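O-methyltransferase family 3 (Niastella koreensis, PDB 7CVW) transfers the methyl group of S-adenosyl-L-methionine to a hydroxyl of catechol-like substrates in a metal-dependent reaction, most active with magnesium, without regiospecificity between the meta and para positions. Local coordinates at residues Q124-G129 and L153-P158; E147-A152 and N190-A195. All coordinates share one frame; numbering follows the deposited sequence.

Contact 1: Q124-G129 and L153-P158; sequences QLVEEG and LRLSRP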
loop_
_atom_site.group_PDB
_atom_site.type_symbol
_atom_site.label_atom_id
_atom_site.label_comp_id
_atom_site.label_asym_id
_atom_site.label_seq_id
_atom_site.Cartn_x
_atom_site.Cartn_y
_atom_site.Cartn_z
ATOM N N GLN A 124 -12.020 -18.325 20.131
ATOM C CA GLN A 124 -12.841 -17.594 21.126
ATOM C C GLN A 124 -13.560 -16.442 20.419
ATOM O O GLN A 124 -14.743 -16.220 20.691
ATOM C CB GLN A 124 -12.006 -17.014 22.271
ATOM C CG GLN A 124 -11.098 -18.005 22.985
ATOM C CD GLN A 124 -10.234 -17.341 24.026
ATOM O OE1 GLN A 124 -10.139 -16.109 24.109
ATOM N NE2 GLN A 124 -9.567 -18.167 24.808
ATOM N N LEU A 125 -12.857 -15.687 19.565
ATOM C CA LEU A 125 -13.449 -14.515 18.882
ATOM C C LEU A 125 -14.569 -15.006 17.959
ATOM O O LEU A 125 -15.600 -14.310 17.880
ATOM C CB LEU A 125 -12.346 -13.793 18.099
ATOM C CG LEU A 125 -11.283 -13.088 18.955
ATOM C CD1 LEU A 125 -10.128 -12.569 18.095
ATOM C CD2 LEU A 125 -11.866 -11.945 19.749
ATOM N N VAL A 126 -14.391 -16.181 17.335
ATOM C CA VAL A 126 -15.463 -16.797 16.492
ATOM C C VAL A 126 -16.654 -17.146 17.396
ATOM O O VAL A 126 -17.790 -16.721 17.055
ATOM C CB VAL A 126 -14.946 -17.995 15.680
ATOM C CG1 VAL A 126 -16.093 -18.734 14.994
ATOM C CG2 VAL A 126 -13.934 -17.524 14.651
ATOM N N GLU A 127 -16.422 -17.816 18.530
ATOM C CA GLU A 127 -17.518 -18.184 19.470
ATOM C C GLU A 127 -18.240 -16.924 19.950
ATOM O O GLU A 127 -19.486 -16.965 20.072
ATOM C CB GLU A 127 -16.992 -19.010 20.642
ATOM C CG GLU A 127 -18.108 -19.389 21.591
ATOM C CD GLU A 127 -17.809 -20.429 22.648
ATOM O OE1 GLU A 127 -16.638 -20.860 22.758
ATOM O OE2 GLU A 127 -18.772 -20.789 23.381
ATOM N N GLU A 128 -17.510 -15.831 20.203
ATOM C CA GLU A 128 -18.058 -14.562 20.735
ATOM C C GLU A 128 -18.855 -13.813 19.663
ATOM O O GLU A 128 -19.585 -12.897 20.028
ATOM C CB GLU A 128 -16.932 -13.653 21.213
ATOM C CG GLU A 128 -16.240 -14.167 22.455
ATOM C CD GLU A 128 -14.846 -13.584 22.649
ATOM O OE1 GLU A 128 -14.569 -12.486 22.086
ATOM O OE2 GLU A 128 -14.044 -14.202 23.368
ATOM N N GLY A 129 -18.667 -14.126 18.386
ATOM C CA GLY A 129 -19.187 -13.275 17.295
ATOM C C GLY A 129 -18.507 -11.919 17.290
ATOM O O GLY A 129 -19.180 -10.894 17.045
ATOM N N LEU A 153 -10.178 -15.178 7.911
ATOM C CA LEU A 153 -11.308 -15.227 6.939
ATOM C C LEU A 153 -12.628 -15.493 7.671
ATOM O O LEU A 153 -13.657 -14.903 7.302
ATOM C CB LEU A 153 -11.017 -16.308 5.899
ATOM C CG LEU A 153 -9.894 -15.971 4.926
ATOM C CD1 LEU A 153 -9.644 -17.151 3.988
ATOM C CD2 LEU A 153 -10.223 -14.740 4.119
ATOM N N ARG A 154 -12.608 -16.343 8.689
ATOM C CA ARG A 154 -13.815 -16.634 9.503
ATOM C C ARG A 154 -14.289 -15.361 10.221
ATOM O O ARG A 154 -15.446 -15.307 10.603
ATOM C CB ARG A 154 -13.507 -17.761 10.486
ATOM C CG ARG A 154 -13.480 -19.144 9.855
ATOM C CD ARG A 154 -14.790 -19.856 10.124
ATOM N NE ARG A 154 -14.612 -20.869 11.154
ATOM C CZ ARG A 154 -15.536 -21.247 12.030
ATOM N NH1 ARG A 154 -16.730 -20.670 12.054
ATOM N NH2 ARG A 154 -15.245 -22.193 12.902
ATOM N N LEU A 155 -13.414 -14.381 10.443
ATOM C CA LEU A 155 -13.708 -13.151 11.210
ATOM C C LEU A 155 -13.795 -11.943 10.264
ATOM O O LEU A 155 -13.749 -10.811 10.769
ATOM C CB LEU A 155 -12.599 -12.980 12.253
ATOM C CG LEU A 155 -12.630 -14.028 13.362
ATOM C CD1 LEU A 155 -11.344 -13.998 14.161
ATOM C CD2 LEU A 155 -13.853 -13.811 14.255
ATOM N N SER A 156 -13.976 -12.182 8.962
ATOM C CA SER A 156 -13.944 -11.131 7.915
ATOM C C SER A 156 -15.350 -10.887 7.388
ATOM O O SER A 156 -16.226 -11.752 7.604
ATOM C CB SER A 156 -13.016 -11.509 6.779
ATOM O OG SER A 156 -11.651 -11.444 7.198
ATOM N N ARG A 157 -15.506 -9.773 6.685
ATOM C CA ARG A 157 -16.677 -9.494 5.819
ATOM C C ARG A 157 -16.153 -9.341 4.400
ATOM O O ARG A 157 -14.958 -9.130 4.199
ATOM C CB ARG A 157 -17.374 -8.206 6.267
ATOM C CG ARG A 157 -16.469 -6.983 6.277
ATOM C CD ARG A 157 -17.191 -5.654 6.268
ATOM N NE ARG A 157 -16.320 -4.498 6.431
ATOM C CZ ARG A 157 -15.632 -3.877 5.478
ATOM N NH1 ARG A 157 -15.646 -4.308 4.226
ATOM N NH2 ARG A 157 -14.918 -2.806 5.777
ATOM N N PRO A 158 -17.012 -9.373 3.363
ATOM C CA PRO A 158 -16.586 -8.924 2.040
ATOM C C PRO A 158 -15.969 -7.522 2.131
ATOM O O PRO A 158 -16.592 -6.636 2.726
ATOM C CB PRO A 158 -17.910 -8.946 1.255
ATOM C CG PRO A 158 -18.695 -10.043 1.934
ATOM C CD PRO A 158 -18.428 -9.795 3.401
#

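Contact 2: E147-A152 and N190-A195; sequences EYFQWA and NAMLGA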
loop_
_atom_site.group_PDB
_atom_site.type_symbol
_atom_site.label_atom_id
_atom_site.label_comp_id
_atom_site.label_asym_id
_atom_site.label_seq_id
_atom_site.Cartn_x
_atom_site.Cartn_y
_atom_site.Cartn_z
ATOM N N GLU A 147 -2.387 -20.688 9.182
ATOM C CA GLU A 147 -3.610 -20.991 9.955
ATOM C C GLU A 147 -4.250 -19.705 10.479
ATOM O O GLU A 147 -5.465 -19.612 10.514
ATOM C CB GLU A 147 -3.268 -21.949 11.082
ATOM C CG GLU A 147 -2.968 -23.336 10.548
ATOM C CD GLU A 147 -1.724 -23.453 9.689
ATOM O OE1 GLU A 147 -0.631 -23.056 10.166
ATOM O OE2 GLU A 147 -1.858 -23.946 8.520
ATOM N N TYR A 148 -3.454 -18.718 10.862
ATOM C CA TYR A 148 -3.996 -17.413 11.301
ATOM C C TYR A 148 -4.862 -16.813 10.179
ATOM O O TYR A 148 -5.931 -16.219 10.450
ATOM C CB TYR A 148 -2.861 -16.482 11.720
ATOM C CG TYR A 148 -2.097 -16.868 12.951
ATOM C CD1 TYR A 148 -2.656 -17.687 13.919
ATOM C CD2 TYR A 148 -0.827 -16.348 13.172
ATOM C CE1 TYR A 148 -1.966 -17.981 15.082
ATOM C CE2 TYR A 148 -0.123 -16.640 14.326
ATOM C CZ TYR A 148 -0.706 -17.458 15.279
ATOM O OH TYR A 148 -0.043 -17.773 16.418
ATOM N N PHE A 149 -4.417 -16.946 8.935
ATOM C CA PHE A 149 -5.150 -16.389 7.785
ATOM C C PHE A 149 -6.508 -17.096 7.650
ATOM O O PHE A 149 -7.510 -16.427 7.361
ATOM C CB PHE A 149 -4.339 -16.500 6.505
ATOM C CG PHE A 149 -4.853 -15.656 5.372
ATOM C CD1 PHE A 149 -4.479 -14.327 5.260
ATOM C CD2 PHE A 149 -5.731 -16.178 4.435
ATOM C CE1 PHE A 149 -4.909 -13.537 4.203
ATOM C CE2 PHE A 149 -6.168 -15.384 3.381
ATOM C CZ PHE A 149 -5.765 -14.071 3.268
ATOM N N GLN A 150 -6.570 -18.410 7.875
ATOM C CA GLN A 150 -7.860 -19.133 7.778
ATOM C C GLN A 150 -8.816 -18.627 8.852
ATOM O O GLN A 150 -9.977 -18.424 8.562
ATOM C CB GLN A 150 -7.670 -20.641 7.909
ATOM C CG GLN A 150 -6.650 -21.213 6.938
ATOM C CD GLN A 150 -6.829 -20.788 5.503
ATOM O OE1 GLN A 150 -7.939 -20.774 4.971
ATOM N NE2 GLN A 150 -5.719 -20.417 4.877
ATOM N N TRP A 151 -8.343 -18.411 10.072
ATOM C CA TRP A 151 -9.167 -17.833 11.156
ATOM C C TRP A 151 -9.566 -16.406 10.807
ATOM O O TRP A 151 -10.719 -16.025 11.016
ATOM C CB TRP A 151 -8.403 -17.906 12.477
ATOM C CG TRP A 151 -8.392 -19.271 13.092
ATOM C CD1 TRP A 151 -7.334 -20.112 13.203
ATOM C CD2 TRP A 151 -9.520 -19.976 13.643
ATOM N NE1 TRP A 151 -7.714 -21.282 13.808
ATOM C CE2 TRP A 151 -9.047 -21.228 14.086
ATOM C CE3 TRP A 151 -10.873 -19.665 13.814
ATOM C CZ2 TRP A 151 -9.868 -22.180 14.685
ATOM C CZ3 TRP A 151 -11.689 -20.601 14.415
ATOM C CH2 TRP A 151 -11.193 -21.842 14.829
ATOM N N ALA A 152 -8.657 -15.624 10.239
ATOM C CA ALA A 152 -8.947 -14.234 9.833
ATOM C C ALA A 152 -10.129 -14.241 8.855
ATOM O O ALA A 152 -11.042 -13.397 9.003
ATOM C CB ALA A 152 -7.715 -13.586 9.255
ATOM N N ASN A 190 2.760 -17.730 1.846
ATOM C CA ASN A 190 2.758 -17.114 0.487
ATOM C C ASN A 190 2.161 -18.118 -0.504
ATOM O O ASN A 190 1.376 -17.721 -1.406
ATOM C CB ASN A 190 4.164 -16.667 0.086
ATOM C CG ASN A 190 4.665 -15.474 0.876
ATOM O OD1 ASN A 190 3.883 -14.800 1.550
ATOM N ND2 ASN A 190 5.970 -15.257 0.832
ATOM N N ALA A 191 2.541 -19.388 -0.393
ATOM C CA ALA A 191 1.963 -20.461 -1.247
ATOM C C ALA A 191 0.447 -20.535 -1.045
ATOM O O ALA A 191 -0.294 -20.675 -2.028
ATOM C CB ALA A 191 2.603 -21.793 -0.953
ATOM N N MET A 192 -0.004 -20.506 0.205
ATOM C CA MET A 192 -1.442 -20.521 0.547
ATOM C C MET A 192 -2.088 -19.326 -0.122
ATOM O O MET A 192 -3.158 -19.481 -0.738
ATOM C CB MET A 192 -1.637 -20.483 2.061
ATOM C CG MET A 192 -3.090 -20.443 2.483
ATOM S SD MET A 192 -3.804 -18.782 2.438
ATOM C CE MET A 192 -2.709 -17.836 3.517
ATOM N N LEU A 193 -1.441 -18.170 -0.048
ATOM C CA LEU A 193 -2.065 -16.941 -0.552
ATOM C C LEU A 193 -2.205 -17.039 -2.078
ATOM O O LEU A 193 -3.292 -16.685 -2.592
ATOM C CB LEU A 193 -1.209 -15.768 -0.059
ATOM C CG LEU A 193 -1.856 -14.406 -0.157
ATOM C CD1 LEU A 193 -3.183 -14.366 0.588
ATOM C CD2 LEU A 193 -0.879 -13.365 0.343
ATOM N N GLY A 194 -1.193 -17.571 -2.768
ATOM C CA GLY A 194 -1.236 -17.790 -4.227
ATOM C C GLY A 194 -2.328 -18.762 -4.619
ATOM O O GLY A 194 -2.751 -18.701 -5.795
ATOM N N ALA A 195 -2.735 -19.672 -3.723
ATOM C CA ALA A 195 -3.744 -20.720 -4.018
ATOM C C ALA A 195 -5.136 -20.273 -3.571
ATOM O O ALA A 195 -6.087 -20.993 -3.823
ATOM C CB ALA A 195 -3.350 -22.015 -3.334
#

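Contact 1: Q124-G129 and L153-P158
V126 splits its two methyl groups between the neighbouring side chains R154 and L155, and this division organises the contact. With chi1 at 171°, CG1 lies anti to the backbone N and CG2 beside it, which sends the two branches to different partners. CG1 of V126 sits over one face of the R154 guanidinium, 3.6 Å from NH1 and 3.9 Å from CZ, and the two side chains cross at about a right angle. The arginine reaches this place because its chain bends at both chi2 and chi3, folding the charged group back across the valine and laying its flat face, not an N-H, against the methyl. CG2 of V126 turns to L155 instead, 3.7 Å from CD2 and 3.9 Å from CG, the two side chains meeting at a slant. The L155 methyls also reach L125: CD1 of L155 lies 4.1 Å from CB of L125, and CD2 of L155 lies 4.0 Å from its carbonyl C. No hydrogen bond crosses the interface, so apolar packing and the arginine face account for it. On the inner side, L125 and L155 both rest on L62 of strand 60-64. Just past the helix carrying V126, G129, with positive phi, completes a Schellman motif, from which the chain leads into strand 133-138. The C-terminal end of helix 118-128 and the turn just after helix 145-154 thus pack together against the parallel part of the sheet, as in the Rossmann-like fold of class I methyltransferases.

Contact 2: E147-A152 and N190-A195
M192 reaches across to F149 and Q150 along a chain that starts anti to the backbone N (chi1 178°) and then bends at chi2 and chi3. Its CB points toward helix 147-152, and the first atom to touch is CG, 3.6 Å from NE2 of Q150. The sulfur comes next: SD of M192 lies 3.5 Å from NE2 of Q150, the two side chains approaching from opposite directions, and it stands 4.6 Å from the centroid of the F149 ring, 43° off the ring normal. This is an oblique Met-aromatic contact, and it joins two helices of the Rossmann-like fold whose segment axes run 10.9 Å apart at their closest, with 40° between their directions. The second bend brings the terminal CE back to F149, where it is 3.6 Å from both CG and CD2 and also close to CB. The far end of the same ring is taken by L193, whose CD1 lies 3.7 Å from CZ, the leucine crossing the phenylalanine at about a right angle. F149 and L193 both pack on V199 of strand 199-206, while L193 also meets L17 of the second subunit.

Helix 145-154 serves both contacts: 147-152 meets helix 181-195, while R154 in its last turn and L155 just beyond it meet helix 118-128. The contact centres are 15 Å apart, yet they touch directly, CG2 of V126 lying 3.8 Å from CZ3 of W151. The cofactor lies by the N-terminal half of helix 145-154, where Y148, within contact 2, touches the bound S-adenosyl-L-homocysteine and packs on A118, an S-adenosyl-L-methionine-binding residue. Contact 1 is farther off, the side chain of L125 being about 11 Å from that ligand. The magnesium-binding D165 is about 12 Å from F149, measured side chain to side chain.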